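Local coordinates for beta-galactosidase (Marinomonas sp. ef1, PDB 6Y2K), which catalyses the hydrolysis of terminal beta-galactosides as a cold-active glycoside hydrolase of family GH42, assembled as a hexamer, at residues H548-I553 with G565-L570; L70-A75 with R119-M124. One frame throughout, in Å; residues are numbered along the deposited sequence. Where two conformers were deposited one is given.

Contacts 1 and 2 lie on opposite sides of the chain's centre, with centres about 54 Å apart and nearest atoms about 35 Å apart, and they share no strand or helix. Contact 1 belongs to the trimerisation domain, is only partly buried, and has a second subunit beside it; there a side-chain amide and a water tie the strand 549-555 to the entrance of the strand 568-573. Contact 2 is wholly buried in the TIM barrel, where the end of the strand 67-71 and the loop after it meet the helix 111-128 through methyl groups, a proline ring and methionine thioethers. Polar bridging thus marks the outlying site, and apolar filling the barrel wall.

Contact 1: residues H548-I553 with G565-L570; sequences HWHEQI and GGNPVL
The amide of N567 stands nearly upright to the imidazole of H550, the two planes 78° apart, and its ND2 approaches that ring obliquely, 4.0 Å from NE2. At the indole edge of W549, NE1 donates in the ring plane to E551 OE2, on its anti side, tilted from the carboxylate plane, while OE1 hydrogen-bonds Y578 OH. All this belongs to the trimerisation domain, where the strand 549-555 meets the start of the strand 568-573. In the conformer described here, the N567 side chain does what a neighbouring strand's backbone would do: ND2 donates to E551 O (3.0 Å), while OD1 receives I553 N (2.9 Å) on a lone pair. Asparagine suits the place because its amide offers donor and acceptor together, and CG lying anti to the backbone N (chi1 166°) carries both to the strand. H550 is held by D563 and D527, which probably favour a charged ring. Q552 turns away, binding R525 and E524, and reaches E377 of a second subunit. Beyond the amide, I553 CG2 meets P568 CB at 4.3 Å, a loose touch. A water completes the bridge, donating to E551 O at 2.7 Å and to P568 O at 2.8 Å.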
loop_
_atom_site.group_PDB
_atom_site.type_symbol
_atom_site.label_atom_id
_atom_site.label_comp_id
_atom_site.label_asym_id
_atom_site.label_seq_id
_atom_site.Cartn_x
_atom_site.Cartn_y
_atom_site.Cartn_z
ATOM N N HIS A 548 -16.780 -14.013 12.116
ATOM C CA HIS A 548 -16.593 -15.444 12.441
ATOM C C HIS A 548 -17.856 -16.274 12.613
ATOM O O HIS A 548 -17.942 -17.392 12.074
ATOM C CB HIS A 548 -15.687 -15.655 13.675
ATOM C CG HIS A 548 -14.381 -14.925 13.607
ATOM N ND1 HIS A 548 -13.701 -14.517 14.735
ATOM C CD2 HIS A 548 -13.629 -14.535 12.549
ATOM C CE1 HIS A 548 -12.589 -13.902 14.373
ATOM N NE2 HIS A 548 -12.521 -13.901 13.054
ATOM N N TRP A 549 -18.805 -15.756 13.391
ATOM C CA TRP A 549 -19.998 -16.486 13.797
ATOM C C TRP A 549 -21.200 -15.537 13.792
ATOM O O TRP A 549 -21.170 -14.492 14.427
ATOM C CB TRP A 549 -19.779 -17.053 15.196
ATOM C CG TRP A 549 -20.765 -18.091 15.583
ATOM C CD1 TRP A 549 -21.909 -17.912 16.306
ATOM C CD2 TRP A 549 -20.703 -19.479 15.265
ATOM N NE1 TRP A 549 -22.568 -19.108 16.458
ATOM C CE2 TRP A 549 -21.846 -20.089 15.831
ATOM C CE3 TRP A 549 -19.790 -20.271 14.554
ATOM C CZ2 TRP A 549 -22.102 -21.464 15.716
ATOM C CZ3 TRP A 549 -20.040 -21.633 14.435
ATOM C CH2 TRP A 549 -21.194 -22.218 15.015
ATOM N N HIS A 550 -22.243 -15.926 13.066
ATOM C CA HIS A 550 -23.352 -15.040 12.715
ATOM C C HIS A 550 -24.644 -15.856 12.733
ATOM O O HIS A 550 -25.043 -16.437 11.723
ATOM C CB HIS A 550 -23.051 -14.415 11.333
ATOM C CG HIS A 550 -24.090 -13.466 10.816
ATOM N ND1 HIS A 550 -24.355 -13.335 9.469
ATOM C CD2 HIS A 550 -24.888 -12.570 11.445
ATOM C CE1 HIS A 550 -25.292 -12.418 9.293
ATOM N NE2 HIS A 550 -25.625 -11.930 10.475
ATOM N N GLU A 551 -25.280 -15.922 13.899
ATOM C CA GLU A 551 -26.502 -16.725 14.061
ATOM C C GLU A 551 -27.702 -16.031 13.445
ATOM O O GLU A 551 -27.891 -14.835 13.647
ATOM C CB GLU A 551 -26.773 -17.032 15.538
ATOM C CG GLU A 551 -25.802 -18.044 16.112
ATOM C CD GLU A 551 -25.825 -18.138 17.621
ATOM O OE1 GLU A 551 -26.685 -17.494 18.276
ATOM O OE2 GLU A 551 -24.965 -18.880 18.147
ATOM N N GLN A 552 -28.494 -16.791 12.692
ATOM C CA GLN A 552 -29.764 -16.334 12.135
ATOM C C GLN A 552 -30.846 -16.680 13.161
ATOM O O GLN A 552 -31.108 -17.868 13.403
ATOM C CB GLN A 552 -30.041 -17.032 10.802
ATOM C CG GLN A 552 -31.349 -16.626 10.135
ATOM C CD GLN A 552 -31.616 -17.410 8.858
ATOM O OE1 GLN A 552 -30.789 -17.419 7.933
ATOM N NE2 GLN A 552 -32.768 -18.051 8.792
ATOM N N ILE A 553 -31.468 -15.656 13.750
ATOM C CA ILE A 553 -32.309 -15.814 14.945
ATOM C C ILE A 553 -33.719 -15.261 14.717
ATOM O O ILE A 553 -33.894 -14.228 14.064
ATOM C CB ILE A 553 -31.661 -15.109 16.158
ATOM C CG1 ILE A 553 -30.372 -15.837 16.573
ATOM C CG2 ILE A 553 -32.608 -15.039 17.361
ATOM C CD1 ILE A 553 -29.497 -15.060 17.537
ATOM N N GLY A 565 -29.685 -6.718 7.415
ATOM C CA GLY A 565 -30.942 -7.406 7.115
ATOM C C GLY A 565 -31.982 -7.365 8.229
ATOM O O GLY A 565 -33.045 -7.976 8.098
ATOM N N GLY A 566 -31.682 -6.669 9.329
ATOM C CA GLY A 566 -32.578 -6.582 10.477
ATOM C C GLY A 566 -32.605 -7.806 11.378
ATOM O O GLY A 566 -33.452 -7.877 12.281
ATOM N N ASN A 567 -31.669 -8.742 11.178
ATOM C CA ASN A 567 -31.609 -9.988 11.966
ATOM C C ASN A 567 -31.018 -9.666 13.340
ATOM O O ASN A 567 -30.069 -8.894 13.435
ATOM C CB ASN A 567 -30.795 -11.085 11.241
ATOM C CG ASN A 567 -30.402 -12.264 12.144
ATOM O OD1 ASN A 567 -31.232 -13.086 12.529
ATOM N ND2 ASN A 567 -29.116 -12.366 12.440
ATOM N N PRO A 568 -31.585 -10.251 14.419
ATOM C CA PRO A 568 -31.048 -9.977 15.755
ATOM C C PRO A 568 -29.582 -10.360 15.967
ATOM O O PRO A 568 -29.175 -11.461 15.600
ATOM C CB PRO A 568 -31.941 -10.827 16.668
ATOM C CG PRO A 568 -33.226 -10.945 15.939
ATOM C CD PRO A 568 -32.844 -11.026 14.495
ATOM N N VAL A 569 -28.816 -9.434 16.544
ATOM C CA VAL A 569 -27.430 -9.668 16.963
ATOM C C VAL A 569 -27.343 -9.690 18.494
ATOM O O VAL A 569 -26.802 -10.631 19.063
ATOM C CB VAL A 569 -26.467 -8.620 16.352
ATOM C CG1 VAL A 569 -25.088 -8.644 17.022
ATOM C CG2 VAL A 569 -26.337 -8.856 14.855
ATOM N N LEU A 570 -27.866 -8.662 19.153
ATOM C CA LEU A 570 -27.955 -8.648 20.618
ATOM C C LEU A 570 -29.387 -8.293 21.000
ATOM O O LEU A 570 -29.945 -7.322 20.492
ATOM C CB LEU A 570 -26.928 -7.675 21.199
ATOM C CG LEU A 570 -26.916 -7.338 22.703
ATOM C CD1 LEU A 570 -27.114 -8.538 23.589
ATOM C CD2 LEU A 570 -25.608 -6.648 23.065
HETATM O O HOH W 1 -26.826 -12.981 15.318
#

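Contact 2: residues L70-A75 with R119-M124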
loop_
_atom_site.group_PDB
_atom_site.type_symbol
_atom_site.label_atom_id
_atom_site.label_comp_id
_atom_site.label_asym_id
_atom_site.label_seq_id
_atom_site.Cartn_x
_atom_site.Cartn_y
_atom_site.Cartn_z
ATOM N N LEU A 70 7.827 -28.617 48.345
ATOM C CA LEU A 70 8.531 -29.826 47.914
ATOM C C LEU A 70 7.780 -30.436 46.730
ATOM O O LEU A 70 6.594 -30.722 46.830
ATOM C CB LEU A 70 8.595 -30.851 49.057
ATOM C CG LEU A 70 9.916 -31.542 49.397
ATOM C CD1 LEU A 70 9.645 -32.805 50.215
ATOM C CD2 LEU A 70 10.809 -31.839 48.200
ATOM N N GLY A 71 8.464 -30.634 45.611
ATOM C CA GLY A 71 7.835 -31.241 44.427
ATOM C C GLY A 71 8.022 -32.752 44.360
ATOM O O GLY A 71 9.142 -33.226 44.510
ATOM N N THR A 72 6.943 -33.508 44.123
ATOM C CA THR A 72 7.073 -34.929 43.821
ATOM C C THR A 72 7.701 -35.025 42.420
ATOM O O THR A 72 7.367 -34.227 41.545
ATOM C CB THR A 72 5.745 -35.736 43.892
ATOM O OG1 THR A 72 4.832 -35.333 42.858
ATOM C CG2 THR A 72 5.097 -35.589 45.252
ATOM N N PRO A 73 8.617 -35.984 42.213
ATOM C CA PRO A 73 9.447 -36.018 41.012
ATOM C C PRO A 73 8.881 -36.821 39.826
ATOM O O PRO A 73 9.642 -37.253 38.948
ATOM C CB PRO A 73 10.730 -36.663 41.538
ATOM C CG PRO A 73 10.211 -37.673 42.499
ATOM C CD PRO A 73 9.075 -36.980 43.201
ATOM N N THR A 74 7.562 -36.957 39.762
ATOM C CA THR A 74 6.920 -37.898 38.841
ATOM C C THR A 74 6.788 -37.411 37.384
ATOM O O THR A 74 6.386 -38.192 36.515
ATOM C CB THR A 74 5.537 -38.326 39.370
ATOM O OG1 THR A 74 4.726 -37.174 39.614
ATOM C CG2 THR A 74 5.671 -39.111 40.661
ATOM N N ALA A 75 7.132 -36.154 37.112
ATOM C CA ALA A 75 7.124 -35.621 35.743
ATOM C C ALA A 75 8.228 -36.210 34.886
ATOM O O ALA A 75 8.081 -36.289 33.662
ATOM C CB ALA A 75 7.256 -34.102 35.762
ATOM N N ARG A 119 4.590 -45.720 45.049
ATOM C CA ARG A 119 5.807 -46.091 45.791
ATOM C C ARG A 119 6.670 -44.886 46.138
ATOM O O ARG A 119 7.037 -44.696 47.297
ATOM C CB ARG A 119 6.671 -47.099 45.010
ATOM C CG ARG A 119 7.853 -47.634 45.822
ATOM C CD ARG A 119 8.866 -48.452 45.023
ATOM N NE ARG A 119 9.470 -47.681 43.941
ATOM C CZ ARG A 119 10.689 -47.145 43.968
ATOM N NH1 ARG A 119 11.490 -47.300 45.019
ATOM N NH2 ARG A 119 11.097 -46.462 42.914
ATOM N N MET A 120 7.013 -44.085 45.129
ATOM C CA MET A 120 7.934 -42.963 45.328
ATOM C C MET A 120 7.319 -41.838 46.164
ATOM O O MET A 120 7.993 -41.271 47.027
ATOM C CB MET A 120 8.457 -42.412 43.984
ATOM C CG MET A 120 9.268 -41.126 44.101
ATOM S SD MET A 120 10.728 -41.246 45.157
ATOM C CE MET A 120 11.869 -42.103 44.079
ATOM N N VAL A 121 6.057 -41.513 45.904
ATOM C CA VAL A 121 5.390 -40.453 46.660
ATOM C C VAL A 121 5.208 -40.862 48.127
ATOM O O VAL A 121 5.362 -40.027 49.020
ATOM C CB VAL A 121 4.057 -40.016 46.021
ATOM C CG1 VAL A 121 3.321 -39.014 46.914
ATOM C CG2 VAL A 121 4.324 -39.384 44.657
ATOM N N THR A 122 4.892 -42.132 48.367
ATOM C CA THR A 122 4.841 -42.662 49.731
ATOM C C THR A 122 6.204 -42.567 50.417
ATOM O O THR A 122 6.285 -42.091 51.551
ATOM C CB THR A 122 4.329 -44.110 49.769
ATOM O OG1 THR A 122 3.011 -44.158 49.216
ATOM C CG2 THR A 122 4.290 -44.643 51.220
ATOM N N MET A 123 7.267 -43.000 49.733
ATOM C CA MET A 123 8.627 -42.863 50.276
ATOM C C MET A 123 8.946 -41.424 50.682
ATOM O O MET A 123 9.410 -41.183 51.794
ATOM C CB MET A 123 9.688 -43.332 49.274
ATOM C CG MET A 123 9.901 -44.835 49.196
ATOM S SD MET A 123 11.460 -45.219 48.352
ATOM C CE MET A 123 11.107 -44.656 46.702
ATOM N N MET A 124 8.693 -40.477 49.775
ATOM C CA MET A 124 8.967 -39.047 50.028
ATOM C C MET A 124 8.119 -38.448 51.132
ATOM O O MET A 124 8.635 -37.719 51.978
ATOM C CB MET A 124 8.734 -38.195 48.777
ATOM C CG MET A 124 9.966 -37.931 47.954
ATOM S SD MET A 124 9.655 -36.645 46.725
ATOM C CE MET A 124 10.604 -35.232 47.275
#
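A beta-alpha unit of the TIM barrel is closed here: the strand 67-71 ends, the chain runs on through T72-A75, and the helix 111-128 that follows later packs against both. M124 makes the largest share of the contact. Its chain runs out extended as far as SD and then bends (chi3 110°), which brings CE to L70 CD2, tip to tip at 3.5 Å, with L70 CD1 a little farther away. The same methyl lies 3.7 Å from G71 O. Behind it the sulfur passes alongside the ring of P73, 3.6 Å from CD. A long, unbranched and flexible methionine suits this place, since one side chain has to fill the space against a leucine, a proline and a strand carbonyl at once. An alanine here would remove SD and CE, and would probably leave L70 CD2 and P73 CD facing a gap between strand and helix. One turn earlier in the helix, M120 lays its CG against P73 CG at 3.9 Å, so two methionines grip the proline, whose rigid ring gives them a firm apolar surface; W39 of the helix 39-42 touches P73 and M120 as well. V121, next to M120 in the helix, sets CG2 3.9 Å from T72 CG2 and also touches T74 CG2. In both threonines the methyl touches V121, while the hydroxyl is hydrogen-bonded to Q226 and D140. For T72 the first torsion (chi1 67°) sets OG1 between backbone N and carbonyl carbon and leaves CG2 for the valine. G71, where a CB would point away from the helix, completes the strand. Such apolar filling between a barrel strand and the helix leading on to the next parallel strand, 134-138, is characteristic of the beta-alpha-beta crossovers of a TIM barrel.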